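Local coordinates for protein flavin adenine dinucleotide synthase (Saccharomyces cerevisiae, PDB 2WSI) that catalyses the adenylation of flavin mononucleotide by ATP, forming the coenzyme flavin adenine dinucleotide and diphosphate, at residues Tyr11-Ser16 with Ser209-Cys214; Ser4-Met9 with Leu72-Leu77. All blocks are in the same frame, centred on the assembly; numbering follows the deposited sequence.

Contact 1 (Tyr11-Ser16 with Ser209-Cys214); sequences YEITNS and SNEPIC
I13 turns both of its branches onto S209: CG2 lies anti to the backbone N, and CG1 lies beside that N (chi1 -74°). On the other side S209 holds OG between its backbone N and carbonyl carbon (chi1 72°), and this sets up an ST turn where helix 199-209 gives way to the loop. The contact joins that turn, in the PAPS reductase-like domain, to the N-terminal helix 3-18. It is small and buried, and no hydrogen bond crosses it. The two CA atoms of I13 and S209 are 6.0 Å apart. I13 CG2 packs 3.8 Å from S209 CB and as close to S209 CA. The ethyl branch reaches further along the loop, where I13 CD1 meets the carbonyl S209 O at 3.7 Å. The same methyl lies 4.2 Å from E211 CG, and the two side chains pass at a slant. The chain of E211 bends, so that OE2 also stays beside I13 CD1, at 4.2 Å. The acid is held elsewhere: OE1 forms a salt bridge with R126 and a hydrogen bond with Y127. F255 and L71 add further apolar cover, on I13 and on S209 with E211 respectively. With an alanine in place of I13, both the CG2 packing on S209 and the CD1 reach to E211 go, and a gap is likely to open between the helix and the turn. S209 OG also bonds to L206 O, and it takes the hydrogen of E211 N at 3.0 Å, with an N-H...O angle of 161°.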
loop_
_atom_site.group_PDB
_atom_site.type_symbol
_atom_site.label_atom_id
_atom_site.label_comp_id
_atom_site.label_asym_id
_atom_site.label_seq_id
_atom_site.Cartn_x
_atom_site.Cartn_y
_atom_site.Cartn_z
ATOM N N TYR A 11 0.622 -4.348 14.050
ATOM C CA TYR A 11 0.385 -5.684 14.563
ATOM C C TYR A 11 -0.991 -5.777 15.212
ATOM O O TYR A 11 -1.713 -6.754 14.986
ATOM C CB TYR A 11 1.475 -6.105 15.562
ATOM C CG TYR A 11 1.153 -7.433 16.199
ATOM C CD1 TYR A 11 1.445 -8.635 15.536
ATOM C CD2 TYR A 11 0.539 -7.497 17.440
ATOM C CE1 TYR A 11 1.112 -9.882 16.103
ATOM C CE2 TYR A 11 0.213 -8.743 18.023
ATOM C CZ TYR A 11 0.511 -9.917 17.351
ATOM O OH TYR A 11 0.212 -11.134 17.926
ATOM N N GLU A 12 -1.357 -4.771 16.015
ATOM C CA GLU A 12 -2.663 -4.789 16.688
ATOM C C GLU A 12 -3.774 -4.689 15.655
ATOM O O GLU A 12 -4.816 -5.342 15.779
ATOM C CB GLU A 12 -2.798 -3.626 17.696
ATOM C CG GLU A 12 -1.824 -3.704 18.875
ATOM C CD GLU A 12 -2.019 -2.573 19.890
ATOM O OE1 GLU A 12 -2.779 -1.613 19.618
ATOM O OE2 GLU A 12 -1.412 -2.639 20.978
ATOM N N ILE A 13 -3.552 -3.875 14.631
ATOM C CA ILE A 13 -4.575 -3.662 13.602
ATOM C C ILE A 13 -4.837 -4.952 12.867
ATOM O O ILE A 13 -5.975 -5.329 12.627
ATOM C CB ILE A 13 -4.158 -2.533 12.627
ATOM C CG1 ILE A 13 -4.298 -1.175 13.334
ATOM C CG2 ILE A 13 -5.029 -2.529 11.361
ATOM C CD1 ILE A 13 -3.714 0.030 12.541
ATOM N N THR A 14 -3.770 -5.624 12.492
ATOM C CA THR A 14 -3.881 -6.811 11.686
ATOM C C THR A 14 -4.486 -7.925 12.539
ATOM O O THR A 14 -5.394 -8.624 12.115
ATOM C CB THR A 14 -2.493 -7.181 11.133
ATOM O OG1 THR A 14 -2.006 -6.060 10.361
ATOM C CG2 THR A 14 -2.585 -8.409 10.234
ATOM N N ASN A 15 -4.000 -8.047 13.765
ATOM C CA ASN A 15 -4.543 -9.017 14.722
ATOM C C ASN A 15 -6.045 -8.792 14.948
ATOM O O ASN A 15 -6.845 -9.719 14.940
ATOM C CB ASN A 15 -3.794 -8.899 16.053
ATOM C CG ASN A 15 -3.974 -10.143 16.942
ATOM O OD1 ASN A 15 -3.991 -11.270 16.461
ATOM N ND2 ASN A 15 -4.078 -9.924 18.239
ATOM N N SER A 16 -6.414 -7.539 15.138
ATOM C CA SER A 16 -7.795 -7.167 15.308
ATOM C C SER A 16 -8.631 -7.557 14.071
ATOM O O SER A 16 -9.742 -8.090 14.200
ATOM C CB SER A 16 -7.879 -5.672 15.597
ATOM O OG SER A 16 -9.218 -5.259 15.724
ATOM N N SER A 209 -8.554 -0.360 8.999
ATOM C CA SER A 209 -7.349 0.032 9.758
ATOM C C SER A 209 -7.514 1.397 10.408
ATOM O O SER A 209 -6.814 1.721 11.385
ATOM C CB SER A 209 -6.092 0.077 8.882
ATOM O OG SER A 209 -6.108 1.181 7.983
ATOM N N ASN A 210 -8.383 2.202 9.801
ATOM C CA ASN A 210 -8.582 3.610 10.157
ATOM C C ASN A 210 -7.346 4.456 9.932
ATOM O O ASN A 210 -7.316 5.611 10.344
ATOM C CB ASN A 210 -9.036 3.789 11.617
ATOM C CG ASN A 210 -9.799 5.101 11.827
ATOM O OD1 ASN A 210 -10.495 5.580 10.927
ATOM N ND2 ASN A 210 -9.644 5.700 13.003
ATOM N N GLU A 211 -6.338 3.898 9.269
ATOM C CA GLU A 211 -5.129 4.676 8.924
ATOM C C GLU A 211 -5.456 5.737 7.866
ATOM O O GLU A 211 -6.403 5.584 7.100
ATOM C CB GLU A 211 -4.025 3.734 8.422
ATOM C CG GLU A 211 -3.399 2.911 9.551
ATOM C CD GLU A 211 -2.579 3.816 10.480
ATOM O OE1 GLU A 211 -1.518 4.313 10.046
ATOM O OE2 GLU A 211 -3.017 4.059 11.619
ATOM N N PRO A 212 -4.676 6.823 7.826
ATOM C CA PRO A 212 -4.979 7.857 6.837
ATOM C C PRO A 212 -4.664 7.330 5.445
ATOM O O PRO A 212 -3.691 6.635 5.274
ATOM C CB PRO A 212 -4.015 8.994 7.208
ATOM C CG PRO A 212 -2.873 8.324 7.959
ATOM C CD PRO A 212 -3.421 7.081 8.571
ATOM N N ILE A 213 -5.475 7.659 4.465
ATOM C CA ILE A 213 -5.247 7.168 3.112
ATOM C C ILE A 213 -5.210 8.353 2.146
ATOM O O ILE A 213 -5.778 9.410 2.417
ATOM C CB ILE A 213 -6.336 6.174 2.666
ATOM C CG1 ILE A 213 -7.663 6.886 2.441
ATOM C CG2 ILE A 213 -6.513 5.070 3.692
ATOM C CD1 ILE A 213 -8.708 5.979 1.791
ATOM N N CYS A 214 -4.532 8.171 1.027
ATOM C CA CYS A 214 -4.307 9.278 0.127
ATOM C C CYS A 214 -5.643 9.934 -0.212
ATOM O O CYS A 214 -6.587 9.260 -0.605
ATOM C CB CYS A 214 -3.617 8.803 -1.156
ATOM S SG CYS A 214 -3.213 10.240 -2.211
#

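Contact 2 (Ser4-Met9 with Leu72-Leu77)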
loop_
_atom_site.group_PDB
_atom_site.type_symbol
_atom_site.label_atom_id
_atom_site.label_comp_id
_atom_site.label_asym_id
_atom_site.label_seq_id
_atom_site.Cartn_x
_atom_site.Cartn_y
_atom_site.Cartn_z
ATOM N N SER A 4 9.274 0.942 16.447
ATOM C CA SER A 4 8.708 -0.119 17.287
ATOM C C SER A 4 7.232 0.132 17.552
ATOM O O SER A 4 6.431 -0.815 17.564
ATOM C CB SER A 4 9.443 -0.241 18.633
ATOM O OG SER A 4 9.239 0.919 19.421
ATOM N N LYS A 5 6.861 1.393 17.760
ATOM C CA LYS A 5 5.448 1.736 17.998
ATOM C C LYS A 5 4.601 1.564 16.754
ATOM O O LYS A 5 3.475 1.118 16.854
ATOM C CB LYS A 5 5.260 3.172 18.501
ATOM C CG LYS A 5 6.122 3.546 19.708
ATOM C CD LYS A 5 5.740 2.788 20.967
ATOM C CE LYS A 5 4.296 3.078 21.398
ATOM N NZ LYS A 5 3.908 2.349 22.666
ATOM N N ALA A 6 5.134 1.939 15.593
ATOM C CA ALA A 6 4.402 1.745 14.345
ATOM C C ALA A 6 4.195 0.262 14.112
ATOM O O ALA A 6 3.118 -0.158 13.667
ATOM C CB ALA A 6 5.168 2.365 13.163
ATOM N N ALA A 7 5.237 -0.523 14.368
ATOM C CA ALA A 7 5.160 -1.970 14.136
ATOM C C ALA A 7 4.126 -2.602 15.069
ATOM O O ALA A 7 3.250 -3.373 14.631
ATOM C CB ALA A 7 6.533 -2.631 14.283
ATOM N N GLU A 8 4.197 -2.260 16.353
ATOM C CA GLU A 8 3.237 -2.806 17.327
ATOM C C GLU A 8 1.797 -2.369 17.001
ATOM O O GLU A 8 0.866 -3.160 17.081
ATOM C CB GLU A 8 3.607 -2.381 18.772
ATOM C CG GLU A 8 2.926 -3.239 19.812
ATOM C CD GLU A 8 1.544 -2.735 20.197
ATOM O OE1 GLU A 8 1.261 -1.523 20.015
ATOM O OE2 GLU A 8 0.747 -3.553 20.717
ATOM N N MET A 9 1.623 -1.108 16.610
ATOM C CA MET A 9 0.311 -0.617 16.195
ATOM C C MET A 9 -0.233 -1.440 15.008
ATOM O O MET A 9 -1.368 -1.918 15.036
ATOM C CB MET A 9 0.366 0.882 15.828
ATOM C CG MET A 9 -1.033 1.454 15.353
ATOM S SD MET A 9 -0.985 3.191 14.777
ATOM C CE MET A 9 -0.115 2.964 13.205
ATOM N N LEU A 72 0.908 -4.394 6.660
ATOM C CA LEU A 72 1.161 -5.833 6.891
ATOM C C LEU A 72 2.637 -6.121 7.202
ATOM O O LEU A 72 2.969 -6.945 8.054
ATOM C CB LEU A 72 0.706 -6.669 5.680
ATOM C CG LEU A 72 -0.794 -6.529 5.423
ATOM C CD1 LEU A 72 -1.111 -7.173 4.075
ATOM C CD2 LEU A 72 -1.591 -7.159 6.570
ATOM N N TYR A 73 3.517 -5.411 6.513
ATOM C CA TYR A 73 4.951 -5.590 6.649
ATOM C C TYR A 73 5.373 -5.183 8.063
ATOM O O TYR A 73 6.138 -5.895 8.726
ATOM C CB TYR A 73 5.644 -4.685 5.631
ATOM C CG TYR A 73 7.125 -4.933 5.439
ATOM C CD1 TYR A 73 7.559 -5.930 4.563
ATOM C CD2 TYR A 73 8.077 -4.164 6.078
ATOM C CE1 TYR A 73 8.890 -6.154 4.332
ATOM C CE2 TYR A 73 9.448 -4.380 5.868
ATOM C CZ TYR A 73 9.841 -5.383 4.974
ATOM O OH TYR A 73 11.167 -5.637 4.697
ATOM N N LEU A 74 4.844 -4.056 8.533
ATOM C CA LEU A 74 5.151 -3.575 9.885
ATOM C C LEU A 74 4.604 -4.531 10.922
ATOM O O LEU A 74 5.253 -4.803 11.923
ATOM C CB LEU A 74 4.568 -2.162 10.110
ATOM C CG LEU A 74 5.365 -1.087 9.340
ATOM C CD1 LEU A 74 4.602 0.212 9.256
ATOM C CD2 LEU A 74 6.747 -0.907 9.978
ATOM N N SER A 75 3.407 -5.046 10.682
ATOM C CA SER A 75 2.881 -6.079 11.562
ATOM C C SER A 75 3.822 -7.281 11.663
ATOM O O SER A 75 4.100 -7.787 12.765
ATOM C CB SER A 75 1.503 -6.531 11.078
ATOM O OG SER A 75 1.024 -7.562 11.915
ATOM N N CYS A 76 4.328 -7.738 10.526
ATOM C CA CYS A 76 5.285 -8.857 10.515
ATOM C C CYS A 76 6.633 -8.483 11.111
ATOM O O CYS A 76 7.352 -9.336 11.676
ATOM C CB CYS A 76 5.478 -9.365 9.092
ATOM S SG CYS A 76 3.987 -10.185 8.480
ATOM N N LEU A 77 6.993 -7.211 10.996
ATOM C CA LEU A 77 8.260 -6.756 11.595
ATOM C C LEU A 77 8.185 -6.889 13.133
ATOM O O LEU A 77 9.151 -7.302 13.812
ATOM C CB LEU A 77 8.538 -5.306 11.161
ATOM C CG LEU A 77 9.845 -4.725 11.672
ATOM C CD1 LEU A 77 10.987 -5.578 11.180
ATOM C CD2 LEU A 77 10.018 -3.246 11.231
#
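This is a buried helix-helix crossing, set where the N-terminal helix 3-18 lies across helix 64-87 of the PAPS reductase-like domain. The domain belongs to the HUP clan, with a mainly parallel sheet among its helices. The two short segments run at 104° to each other, so they meet over a single small patch. Their axes approach to 7.3 Å, a close spacing that the small residues A6 and A7 allow. At the crossing point the CA atoms of A7 and L74 are only 4.5 Å apart. The CB of L74 is directed toward the other helix. With CG beside the backbone N (chi1 -73°), L74 brings CD1 to within 4.5 Å of A6 CB, while L74 CB lies 4.1 Å from A7 CA. Beyond A6 and A7, L74 also touches L3 and C10 of the same N-terminal helix. The next residue, S75, brings its backbone close, with S75 CA 4.1 Å from A7 O, while its CB points away from the 4-9 segment. W78 covers A7 further along helix 64-87. No hydrogen bond joins the two segments, and the packing is by apolar groups and backbone. The crossing joins two helices away from the ligand: the side chain of L74 is about 14 Å from the bound FAD. The shortest approach between the segments is a methyl on a carbonyl: A7 CB sits 3.5 Å from L74 O.

In the fold
Both contacts use helix 3-18, and their centres are about 10 Å apart on the same side of the chain's centre. Along the chain the segments alternate: 4-9, 11-16, 72-77, then 209-214. Successive turns of one N-terminal helix thus meet two parts of the PAPS reductase-like domain that are far apart in sequence. Contact 2 lies on helix 64-87, and contact 1 on the turn that follows helix 199-209. The two also touch directly. Y11 and T14 pack on S75, and M9 CE lies 3.5 Å from E211 OE2. Together they seat the N-terminal helix on the domain, away from the residues that bind FAD.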